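Local coordinates for topoisomerase I-like protein (Leishmania donovani, PDB 2B9S), which forms the large subunit of a heterodimeric type IB DNA topoisomerase, which relaxes DNA, probably by nicking and resealing one strand through a covalent phosphotyrosine intermediate, at residues 41-46 with 102-107; 36-41 with 52-57; 286-291 with 384-389. One frame throughout, in Å; residues are numbered along the deposited sequence.

How the contacts relate
Two of the three contacts are neighbours and the third lies far off at the active site. Contact 1 and contact 2 have centres about 13 Å apart, share Ile-41 and alternate along the chain, so that residues 36-46 run continuously past a helix start in one and a strand and helix start in the other. They touch where Ile-107 and Ile-43 meet Met-52 CE. Both belong to the DNA-binding fragment, with nearest atoms about 18 and 14 Å from the bound DNA. Contact 3, in the catalytic core, holds two of the four vanadate-pocket residues; its centre is about 51 Å from that of contact 1 and 49 Å from that of contact 2.

Contact 1 (41-46 with 102-107)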
loop_
_atom_site.group_PDB
_atom_site.type_symbol
_atom_site.label_atom_id
_atom_site.label_comp_id
_atom_site.label_asym_id
_atom_site.label_seq_id
_atom_site.Cartn_x
_atom_site.Cartn_y
_atom_site.Cartn_z
ATOM N N ILE D 41 32.201 13.525 -12.464
ATOM C CA ILE D 41 31.718 14.213 -13.674
ATOM C C ILE D 41 31.079 15.569 -13.311
ATOM O O ILE D 41 30.161 15.625 -12.507
ATOM C CB ILE D 41 30.727 13.330 -14.516
ATOM C CG1 ILE D 41 31.304 11.939 -14.818
ATOM C CG2 ILE D 41 30.344 14.018 -15.848
ATOM C CD1 ILE D 41 32.668 11.941 -15.540
ATOM N N PRO D 42 31.535 16.658 -13.904
ATOM C CA PRO D 42 30.913 17.957 -13.640
ATOM C C PRO D 42 29.554 18.152 -14.315
ATOM O O PRO D 42 29.199 17.422 -15.219
ATOM C CB PRO D 42 31.923 18.934 -14.206
ATOM C CG PRO D 42 32.528 18.211 -15.308
ATOM C CD PRO D 42 32.572 16.769 -14.935
ATOM N N ILE D 43 28.809 19.149 -13.866
ATOM C CA ILE D 43 27.818 19.796 -14.704
ATOM C C ILE D 43 28.282 21.148 -15.222
ATOM O O ILE D 43 29.328 21.636 -14.851
ATOM C CB ILE D 43 26.461 19.916 -13.990
ATOM C CG1 ILE D 43 26.495 20.969 -12.893
ATOM C CG2 ILE D 43 25.998 18.600 -13.478
ATOM C CD1 ILE D 43 25.255 21.772 -12.797
ATOM N N PHE D 44 27.492 21.737 -16.100
ATOM C CA PHE D 44 27.768 23.067 -16.590
ATOM C C PHE D 44 26.651 24.018 -16.201
ATOM O O PHE D 44 25.509 23.789 -16.520
ATOM C CB PHE D 44 27.990 23.046 -18.101
ATOM C CG PHE D 44 29.303 22.446 -18.520
ATOM C CD1 PHE D 44 29.490 21.089 -18.523
ATOM C CD2 PHE D 44 30.347 23.246 -18.910
ATOM C CE1 PHE D 44 30.681 20.558 -18.892
ATOM C CE2 PHE D 44 31.537 22.709 -19.281
ATOM C CZ PHE D 44 31.706 21.368 -19.273
ATOM N N TYR D 45 26.992 25.074 -15.480
ATOM C CA TYR D 45 26.023 26.086 -15.115
ATOM C C TYR D 45 26.259 27.358 -15.924
ATOM O O TYR D 45 27.384 27.849 -15.997
ATOM C CB TYR D 45 26.062 26.390 -13.619
ATOM C CG TYR D 45 24.968 27.360 -13.216
ATOM C CD1 TYR D 45 23.648 26.920 -13.061
ATOM C CD2 TYR D 45 25.241 28.716 -13.046
ATOM C CE1 TYR D 45 22.632 27.804 -12.720
ATOM C CE2 TYR D 45 24.229 29.609 -12.699
ATOM C CZ TYR D 45 22.927 29.144 -12.539
ATOM O OH TYR D 45 21.916 30.020 -12.197
ATOM N N ASP D 46 25.191 27.868 -16.538
ATOM C CA ASP D 46 25.260 28.997 -17.474
ATOM C C ASP D 46 26.484 28.932 -18.421
ATOM O O ASP D 46 27.165 29.937 -18.657
ATOM C CB ASP D 46 25.202 30.317 -16.705
ATOM C CG ASP D 46 24.820 31.497 -17.581
ATOM O OD1 ASP D 46 24.296 31.280 -18.708
ATOM O OD2 ASP D 46 25.052 32.641 -17.126
ATOM N N CYS D 102 21.164 25.012 -15.561
ATOM C CA CYS D 102 21.962 23.827 -15.231
ATOM C C CYS D 102 21.930 22.849 -16.375
ATOM O O CYS D 102 20.856 22.481 -16.825
ATOM C CB CYS D 102 21.412 23.110 -14.001
ATOM S SG CYS D 102 21.419 24.019 -12.482
ATOM N N ASP D 103 23.094 22.391 -16.829
ATOM C CA ASP D 103 23.167 21.390 -17.887
ATOM C C ASP D 103 23.750 20.101 -17.317
ATOM O O ASP D 103 24.930 20.028 -16.989
ATOM C CB ASP D 103 24.028 21.921 -19.023
ATOM C CG ASP D 103 23.997 21.056 -20.269
ATOM O OD1 ASP D 103 23.569 19.885 -20.230
ATOM O OD2 ASP D 103 24.436 21.567 -21.312
ATOM N N PHE D 104 22.904 19.082 -17.217
ATOM C CA PHE D 104 23.246 17.809 -16.595
ATOM C C PHE D 104 23.727 16.771 -17.571
ATOM O O PHE D 104 23.911 15.620 -17.201
ATOM C CB PHE D 104 22.023 17.240 -15.879
ATOM C CG PHE D 104 21.532 18.083 -14.744
ATOM C CD1 PHE D 104 22.073 17.928 -13.464
ATOM C CD2 PHE D 104 20.491 19.009 -14.941
ATOM C CE1 PHE D 104 21.618 18.695 -12.402
ATOM C CE2 PHE D 104 20.019 19.796 -13.869
ATOM C CZ PHE D 104 20.588 19.632 -12.596
ATOM N N GLU D 105 23.948 17.178 -18.816
ATOM C CA GLU D 105 24.234 16.244 -19.908
ATOM C C GLU D 105 25.476 15.337 -19.713
ATOM O O GLU D 105 25.407 14.129 -20.002
ATOM C CB GLU D 105 24.257 16.996 -21.254
ATOM C CG GLU D 105 24.112 16.110 -22.490
ATOM C CD GLU D 105 22.826 15.228 -22.499
ATOM O OE1 GLU D 105 21.852 15.473 -21.742
ATOM O OE2 GLU D 105 22.796 14.273 -23.292
ATOM N N PRO D 106 26.618 15.897 -19.232
ATOM C CA PRO D 106 27.747 14.979 -18.973
ATOM C C PRO D 106 27.393 13.845 -17.982
ATOM O O PRO D 106 27.805 12.702 -18.177
ATOM C CB PRO D 106 28.837 15.909 -18.407
ATOM C CG PRO D 106 28.475 17.281 -18.903
ATOM C CD PRO D 106 26.975 17.303 -18.935
ATOM N N ILE D 107 26.624 14.143 -16.934
ATOM C CA ILE D 107 26.242 13.097 -15.997
ATOM C C ILE D 107 25.245 12.119 -16.631
ATOM O O ILE D 107 25.387 10.904 -16.475
ATOM C CB ILE D 107 25.684 13.646 -14.677
ATOM C CG1 ILE D 107 26.780 14.427 -13.924
ATOM C CG2 ILE D 107 25.057 12.485 -13.869
ATOM C CD1 ILE D 107 26.291 15.152 -12.664
#
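With its CG anti to the backbone N (chi1 -175°), Tyr-45 turns its ring so that CD1 meets the sulfur of Cys-102; SG in turn sits beside its own backbone N (chi1 -63°). SG lies 3.7 Å from Tyr-45 CD1 and in the plane of the ring, a sulfur-aromatic contact made at the edge and not over a face. The far end of the ring is held separately, by a hydrogen bond between Tyr-45 OH and the backbone of Arg-97.

The two strands are antiparallel, and 43-45 is the central one of three, between 48-50 and 102-103. Phe-44 and Asp-103 form the hydrogen-bonded pair: Phe-44 N reaches Asp-103 O at 3.2 Å, nearly straight and on a lone pair, and Asp-103 N reaches Phe-44 O at 2.8 Å. Tyr-45 and Cys-102 are the non-hydrogen-bonded pair beside it. At the end of the strand, Asp-103 OD1 accepts from Glu-105 N at 3.1 Å, an Asx turn that leads into helix 105-119.

The helix start, with its N-cap residue Phe-104, supplies most of the apolar packing. Ile-43 CG2 meets Ile-107 CD1 at 3.6 Å, and Phe-104 CD1 comes up to Ile-43 CG2 as well. Ile-41 CG2 presses on Pro-106 CB at 3.5 Å, while Pro-106 CG touches the Phe-44 ring at its edge, the two side chains crossing at about a right angle. Two backbone hydrogen bonds set the register, and hydrocarbon contacts, with helices 54-64 and 75-89 packed behind Ile-107 and Ile-43, join strand to helix without any side-chain charge pair between the segments.

Contact 2 (36-41 with 52-57)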
loop_
_atom_site.group_PDB
_atom_site.type_symbol
_atom_site.label_atom_id
_atom_site.label_comp_id
_atom_site.label_asym_id
_atom_site.label_seq_id
_atom_site.Cartn_x
_atom_site.Cartn_y
_atom_site.Cartn_z
ATOM N N TYR D 36 27.760 6.016 -1.156
ATOM C CA TYR D 36 27.837 6.684 -2.473
ATOM C C TYR D 36 29.257 6.664 -3.076
ATOM O O TYR D 36 30.214 7.006 -2.397
ATOM C CB TYR D 36 27.358 8.146 -2.392
ATOM C CG TYR D 36 27.343 8.806 -3.761
ATOM C CD1 TYR D 36 26.475 8.344 -4.752
ATOM C CD2 TYR D 36 28.223 9.846 -4.080
ATOM C CE1 TYR D 36 26.458 8.898 -6.013
ATOM C CE2 TYR D 36 28.211 10.423 -5.357
ATOM C CZ TYR D 36 27.318 9.930 -6.313
ATOM O OH TYR D 36 27.252 10.449 -7.577
ATOM N N GLU D 37 29.378 6.278 -4.346
ATOM C CA GLU D 37 30.673 6.291 -5.054
ATOM C C GLU D 37 30.714 7.401 -6.104
ATOM O O GLU D 37 30.093 7.267 -7.175
ATOM C CB GLU D 37 30.964 4.921 -5.698
ATOM N N PRO D 38 31.404 8.518 -5.797
ATOM C CA PRO D 38 31.373 9.645 -6.740
ATOM C C PRO D 38 32.065 9.327 -8.054
ATOM O O PRO D 38 33.014 8.542 -8.084
ATOM C CB PRO D 38 32.114 10.766 -5.995
ATOM C CG PRO D 38 32.207 10.312 -4.588
ATOM C CD PRO D 38 32.212 8.829 -4.605
ATOM N N HIS D 39 31.588 9.926 -9.132
ATOM C CA HIS D 39 32.177 9.705 -10.449
ATOM C C HIS D 39 33.041 10.897 -10.872
ATOM O O HIS D 39 33.798 10.805 -11.828
ATOM C CB HIS D 39 31.075 9.436 -11.484
ATOM C CG HIS D 39 29.898 10.361 -11.372
ATOM N ND1 HIS D 39 29.996 11.716 -11.581
ATOM C CD2 HIS D 39 28.598 10.123 -11.072
ATOM C CE1 HIS D 39 28.813 12.279 -11.402
ATOM N NE2 HIS D 39 27.949 11.333 -11.093
ATOM N N GLY D 40 32.897 12.020 -10.166
ATOM C CA GLY D 40 33.624 13.249 -10.492
ATOM C C GLY D 40 33.303 13.917 -11.828
ATOM O O GLY D 40 34.066 14.766 -12.292
ATOM N N ILE D 41 32.201 13.525 -12.464
ATOM C CA ILE D 41 31.718 14.213 -13.674
ATOM C C ILE D 41 31.079 15.569 -13.311
ATOM O O ILE D 41 30.161 15.625 -12.507
ATOM C CB ILE D 41 30.727 13.330 -14.516
ATOM C CG1 ILE D 41 31.304 11.939 -14.818
ATOM C CG2 ILE D 41 30.344 14.018 -15.848
ATOM C CD1 ILE D 41 32.668 11.941 -15.540
ATOM N N MET D 52 31.422 19.554 -7.981
ATOM C CA MET D 52 30.585 19.267 -6.832
ATOM C C MET D 52 31.268 18.365 -5.808
ATOM O O MET D 52 32.040 17.460 -6.160
ATOM C CB MET D 52 29.293 18.590 -7.311
ATOM C CG MET D 52 28.335 19.534 -8.028
ATOM S SD MET D 52 26.979 18.690 -8.859
ATOM C CE MET D 52 27.764 17.717 -10.117
ATOM N N THR D 53 30.957 18.612 -4.536
ATOM C CA THR D 53 31.210 17.637 -3.475
ATOM C C THR D 53 30.391 16.382 -3.793
ATOM O O THR D 53 29.357 16.488 -4.467
ATOM C CB THR D 53 30.760 18.172 -2.092
ATOM O OG1 THR D 53 29.322 18.171 -2.003
ATOM C CG2 THR D 53 31.328 19.587 -1.817
ATOM N N PRO D 54 30.852 15.199 -3.334
ATOM C CA PRO D 54 30.118 13.920 -3.455
ATOM C C PRO D 54 28.619 13.993 -3.066
ATOM O O PRO D 54 27.782 13.353 -3.685
ATOM C CB PRO D 54 30.884 12.996 -2.490
ATOM C CG PRO D 54 32.346 13.519 -2.588
ATOM C CD PRO D 54 32.180 15.023 -2.695
ATOM N N GLU D 55 28.312 14.784 -2.050
ATOM C CA GLU D 55 26.965 14.952 -1.542
ATOM C C GLU D 55 26.075 15.727 -2.519
ATOM O O GLU D 55 24.915 15.373 -2.708
ATOM C CB GLU D 55 27.022 15.643 -0.172
ATOM C CG GLU D 55 25.674 15.767 0.545
ATOM C CD GLU D 55 25.705 16.731 1.729
ATOM O OE1 GLU D 55 26.702 17.498 1.884
ATOM O OE2 GLU D 55 24.713 16.739 2.493
ATOM N N GLU D 56 26.619 16.793 -3.103
ATOM C CA GLU D 56 25.949 17.578 -4.146
ATOM C C GLU D 56 25.808 16.754 -5.411
ATOM O O GLU D 56 24.783 16.810 -6.076
ATOM C CB GLU D 56 26.742 18.857 -4.479
ATOM C CG GLU D 56 26.848 19.848 -3.341
ATOM C CD GLU D 56 27.963 20.860 -3.524
ATOM O OE1 GLU D 56 28.769 20.724 -4.456
ATOM O OE2 GLU D 56 28.049 21.808 -2.727
ATOM N N GLU D 57 26.858 16.004 -5.736
ATOM C CA GLU D 57 26.936 15.234 -6.952
ATOM C C GLU D 57 25.941 14.088 -6.958
ATOM O O GLU D 57 25.378 13.741 -8.007
ATOM C CB GLU D 57 28.360 14.691 -7.138
ATOM C CG GLU D 57 28.475 13.819 -8.364
ATOM C CD GLU D 57 29.724 12.964 -8.391
ATOM O OE1 GLU D 57 30.829 13.495 -8.654
ATOM O OE2 GLU D 57 29.586 11.747 -8.187
HETATM O O HOH W 1 30.576 15.921 -9.908
#
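The irregular backbone of 36-41 passes the start of helix 54-64, closest at Pro-38 and Pro-54 with CA atoms 5.5 Å apart; a near-helical turn at His-39 points the N-H groups of His-39 and Gly-40 the same way, toward one carboxylate, and the positive phi of Gly-40 then swings the chain on so that Ile-41 N faces His-39 ND1. That carboxylate belongs to Glu-57. Its chain leaves the helix with CG anti to the backbone N (chi1 177°) and stays extended beyond CG, long enough to carry both oxygens into the bend. OE2 is gripped twice: by Tyr-36 OH at 2.7 Å, on the anti lone pair, and by His-39 N at 2.9 Å, on the syn side and slightly out of the carboxylate plane. OE1 takes Gly-40 N at 3.0 Å and a proton of a water that also donates to Ile-41 O, bridging the two segments. These four donors would probably favour the ionised form of Glu-57.

The helix itself starts with a capping box, in which Thr-53 OG1 accepts from Glu-56 N and Glu-56 OE1 accepts from Thr-53 N. Glu-57 follows the box directly, its N bonded to Thr-53 O.

The His-39 ring stacks on the same carboxylate, with planes only 4° apart and OE2 3.2 Å above the ring, over its centre. ND1 accepts from Ile-41 N within the ring plane at 3.0 Å, and NE2 is hydrogen-bonded to Thr-61 OG1, so both ring nitrogens fix its rotation. The Tyr-36 ring, by contrast, stands at 72° to the carboxylate and brings its hydroxyl to it. Beside this polar cluster, Pro-38 CG rests against Pro-54 CB at 3.7 Å, and Met-52 CE approaches Ile-41 O at 4.0 Å.

Contact 3 (286-291 with 384-389); sequences RLALRV and VFRTYN. With VO4 (vanadate ion), chain F; nucleotides of chain C; nucleotides of chain B.
Arg-290 and Arg-386 stack their guanidinium groups within the catalytic core of a type IB topoisomerase trapped with vanadate and nicked DNA as a mimic of the transition state. Arg-290 leaves the backbone with CB 3.5 Å from OP1 of DT16 of chain C. Its CG lies over one face of the Arg-386 guanidinium, and the chain stays extended through CD to NE, which donates to vanadate O2 at 3.0 Å. Arg-386 NH2 sits over one face of the Arg-290 guanidinium, toward its rim, planes 27° apart. At the tip, NH2 donates at 3.0 Å to O5' of DA1 of chain B, an oxygen itself bound to vanadium, and makes a weak bond to vanadate O1.

Arg-386, at the start of helix 384-400 and bent at chi3 (146°), reaches the same anion. Tyr-22 OH of the second protein chain binds its NE, and Cys-427 O shares its NH2. Lys-328 and His-429, whose NE2 is hydrogen-bonded to the ion, complete the vanadate pocket. Ala-288 CB packs on Asn-389 ND2, itself hydrogen-bonded to Asp-285 O; Ala-288 O receives a weak bond from Arg-386 NH1 at 2.6 Å, while Arg-386 NH2 donates almost straight, at 167°, to vanadate O1.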
loop_
_atom_site.group_PDB
_atom_site.type_symbol
_atom_site.label_atom_id
_atom_site.label_comp_id
_atom_site.label_asym_id
_atom_site.label_seq_id
_atom_site.Cartn_x
_atom_site.Cartn_y
_atom_site.Cartn_z
ATOM N N ARG D 286 -22.827 -0.765 -0.347
ATOM C CA ARG D 286 -23.304 -1.148 -1.686
ATOM C C ARG D 286 -22.265 -0.959 -2.777
ATOM O O ARG D 286 -22.245 -1.719 -3.748
ATOM C CB ARG D 286 -24.619 -0.431 -2.073
ATOM C CG ARG D 286 -25.806 -0.589 -1.118
ATOM C CD ARG D 286 -25.890 -1.949 -0.410
ATOM N NE ARG D 286 -26.173 -3.090 -1.284
ATOM C CZ ARG D 286 -27.183 -3.950 -1.119
ATOM N NH1 ARG D 286 -28.045 -3.825 -0.109
ATOM N NH2 ARG D 286 -27.332 -4.952 -1.973
ATOM N N LEU D 287 -21.406 0.047 -2.605
ATOM C CA LEU D 287 -20.396 0.421 -3.600
ATOM C C LEU D 287 -18.953 0.093 -3.206
ATOM O O LEU D 287 -18.036 0.337 -3.997
ATOM C CB LEU D 287 -20.485 1.927 -3.915
ATOM C CG LEU D 287 -21.751 2.524 -4.524
ATOM C CD1 LEU D 287 -21.505 3.978 -4.775
ATOM C CD2 LEU D 287 -22.115 1.796 -5.814
ATOM N N ALA D 288 -18.766 -0.430 -1.995
ATOM C CA ALA D 288 -17.446 -0.740 -1.403
ATOM C C ALA D 288 -16.418 0.408 -1.466
ATOM O O ALA D 288 -15.255 0.179 -1.786
ATOM C CB ALA D 288 -16.858 -2.079 -1.975
ATOM N N LEU D 289 -16.845 1.637 -1.170
ATOM C CA LEU D 289 -15.900 2.764 -1.080
ATOM C C LEU D 289 -15.003 2.633 0.155
ATOM O O LEU D 289 -15.420 2.098 1.207
ATOM C CB LEU D 289 -16.631 4.126 -1.029
ATOM C CG LEU D 289 -17.644 4.512 -2.123
ATOM C CD1 LEU D 289 -18.002 6.027 -2.056
ATOM C CD2 LEU D 289 -17.196 4.124 -3.523
ATOM N N ARG D 290 -13.777 3.129 0.039
ATOM C CA ARG D 290 -12.954 3.327 1.223
ATOM C C ARG D 290 -13.572 4.476 2.026
ATOM O O ARG D 290 -14.233 5.347 1.462
ATOM C CB ARG D 290 -11.508 3.626 0.849
ATOM C CG ARG D 290 -10.858 2.553 -0.023
ATOM C CD ARG D 290 -9.594 3.101 -0.598
ATOM N NE ARG D 290 -8.837 2.201 -1.470
ATOM C CZ ARG D 290 -8.804 2.287 -2.792
ATOM N NH1 ARG D 290 -9.555 3.182 -3.415
ATOM N NH2 ARG D 290 -8.020 1.472 -3.503
ATOM N N VAL D 291 -13.349 4.449 3.335
ATOM C CA VAL D 291 -13.933 5.369 4.302
ATOM C C VAL D 291 -13.546 6.851 4.101
ATOM O O VAL D 291 -14.315 7.742 4.427
ATOM C CB VAL D 291 -13.585 4.884 5.761
ATOM C CG1 VAL D 291 -12.108 5.264 6.167
ATOM C CG2 VAL D 291 -14.636 5.370 6.803
ATOM N N VAL D 384 -13.722 -3.595 6.299
ATOM C CA VAL D 384 -14.256 -4.965 6.341
ATOM C C VAL D 384 -15.346 -5.195 5.281
ATOM O O VAL D 384 -15.447 -6.299 4.726
ATOM C CB VAL D 384 -14.762 -5.350 7.789
ATOM C CG1 VAL D 384 -15.282 -6.793 7.835
ATOM C CG2 VAL D 384 -13.662 -5.169 8.812
ATOM N N PHE D 385 -16.148 -4.161 4.995
ATOM C CA PHE D 385 -17.176 -4.239 3.943
ATOM C C PHE D 385 -16.573 -4.453 2.574
ATOM O O PHE D 385 -17.212 -4.976 1.645
ATOM C CB PHE D 385 -18.018 -2.964 3.913
ATOM C CG PHE D 385 -19.097 -2.922 4.956
ATOM C CD1 PHE D 385 -18.832 -2.417 6.223
ATOM C CD2 PHE D 385 -20.383 -3.399 4.664
ATOM C CE1 PHE D 385 -19.840 -2.369 7.198
ATOM C CE2 PHE D 385 -21.400 -3.363 5.622
ATOM C CZ PHE D 385 -21.135 -2.855 6.893
ATOM N N ARG D 386 -15.332 -4.028 2.441
ATOM C CA ARG D 386 -14.648 -4.086 1.169
ATOM C C ARG D 386 -14.145 -5.523 0.927
ATOM O O ARG D 386 -14.284 -6.065 -0.178
ATOM C CB ARG D 386 -13.518 -3.052 1.179
ATOM C CG ARG D 386 -13.205 -2.471 -0.135
ATOM C CD ARG D 386 -12.155 -1.347 0.016
ATOM N NE ARG D 386 -11.291 -1.329 -1.153
ATOM C CZ ARG D 386 -11.605 -0.769 -2.309
ATOM N NH1 ARG D 386 -12.772 -0.148 -2.468
ATOM N NH2 ARG D 386 -10.734 -0.795 -3.302
ATOM N N THR D 387 -13.561 -6.110 1.976
ATOM C CA THR D 387 -13.211 -7.536 2.031
ATOM C C THR D 387 -14.448 -8.422 1.844
ATOM O O THR D 387 -14.408 -9.404 1.093
ATOM C CB THR D 387 -12.566 -7.906 3.399
ATOM O OG1 THR D 387 -11.499 -7.004 3.689
ATOM C CG2 THR D 387 -12.027 -9.334 3.390
ATOM N N TYR D 388 -15.520 -8.077 2.556
ATOM C CA TYR D 388 -16.807 -8.753 2.441
ATOM C C TYR D 388 -17.361 -8.696 1.013
ATOM O O TYR D 388 -17.771 -9.719 0.457
ATOM C CB TYR D 388 -17.818 -8.165 3.439
ATOM C CG TYR D 388 -19.256 -8.503 3.104
ATOM C CD1 TYR D 388 -19.803 -9.749 3.444
ATOM C CD2 TYR D 388 -20.058 -7.589 2.418
ATOM C CE1 TYR D 388 -21.109 -10.073 3.106
ATOM C CE2 TYR D 388 -21.365 -7.892 2.085
ATOM C CZ TYR D 388 -21.892 -9.132 2.430
ATOM O OH TYR D 388 -23.202 -9.426 2.100
ATOM N N ASN D 389 -17.367 -7.507 0.431
ATOM C CA ASN D 389 -17.884 -7.307 -0.913
ATOM C C ASN D 389 -17.108 -8.047 -1.986
ATOM O O ASN D 389 -17.699 -8.544 -2.935
ATOM C CB ASN D 389 -17.936 -5.820 -1.262
ATOM C CG ASN D 389 -19.223 -5.167 -0.818
ATOM O OD1 ASN D 389 -20.309 -5.628 -1.179
ATOM N ND2 ASN D 389 -19.118 -4.095 -0.020
HETATM V V VO4 F . -7.292 -1.443 -1.265
HETATM O O1 VO4 F . -8.116 -1.665 -2.781
HETATM O O2 VO4 F . -7.866 -0.308 -0.043
ATOM P P DT C 16 -8.658 5.768 3.861
ATOM O OP1 DT C 16 -9.962 5.689 3.173
ATOM O OP2 DT C 16 -8.277 6.924 4.692
ATOM O "O5'" DT C 16 -8.490 4.502 4.813
ATOM C "C5'" DT C 16 -8.732 3.159 4.390
ATOM C "C4'" DT C 16 -8.509 2.298 5.626
ATOM O "O4'" DT C 16 -7.116 2.375 6.022
ATOM C "C3'" DT C 16 -9.315 2.678 6.871
ATOM O "O3'" DT C 16 -9.922 1.493 7.403
ATOM C "C2'" DT C 16 -8.304 3.222 7.892
ATOM C "C1'" DT C 16 -7.024 2.536 7.446
ATOM N N1 DT C 16 -5.846 3.386 7.707
ATOM C C2 DT C 16 -4.871 2.923 8.548
ATOM O O2 DT C 16 -4.968 1.864 9.106
ATOM N N3 DT C 16 -3.813 3.782 8.722
ATOM C C4 DT C 16 -3.648 5.015 8.124
ATOM O O4 DT C 16 -2.637 5.668 8.342
ATOM C C5 DT C 16 -4.707 5.444 7.214
ATOM C C7 DT C 16 -4.682 6.768 6.454
ATOM C C6 DT C 16 -5.735 4.606 7.065
ATOM O "O5'" DA B 1 -5.951 -0.209 -2.120
ATOM C "C5'" DA B 1 -5.408 -0.765 -3.310
ATOM C "C4'" DA B 1 -4.304 0.108 -3.821
ATOM O "O4'" DA B 1 -3.169 0.073 -2.926
ATOM C "C3'" DA B 1 -3.789 -0.413 -5.125
ATOM O "O3'" DA B 1 -4.594 0.146 -6.154
ATOM C "C2'" DA B 1 -2.334 0.057 -5.140
ATOM C "C1'" DA B 1 -1.953 0.143 -3.684
ATOM N N9 DA B 1 -1.071 -0.888 -3.122
ATOM C C8 DA B 1 -1.484 -2.081 -2.584
ATOM N N7 DA B 1 -0.528 -2.822 -2.086
ATOM C C5 DA B 1 0.616 -2.064 -2.303
ATOM C C6 DA B 1 1.979 -2.289 -2.000
ATOM N N6 DA B 1 2.432 -3.395 -1.370
ATOM N N1 DA B 1 2.855 -1.321 -2.350
ATOM C C2 DA B 1 2.426 -0.214 -2.957
ATOM N N3 DA B 1 1.182 0.088 -3.312
ATOM C C4 DA B 1 0.304 -0.864 -2.941
HETATM O O HOH W 2 -15.125 0.651 -4.841
#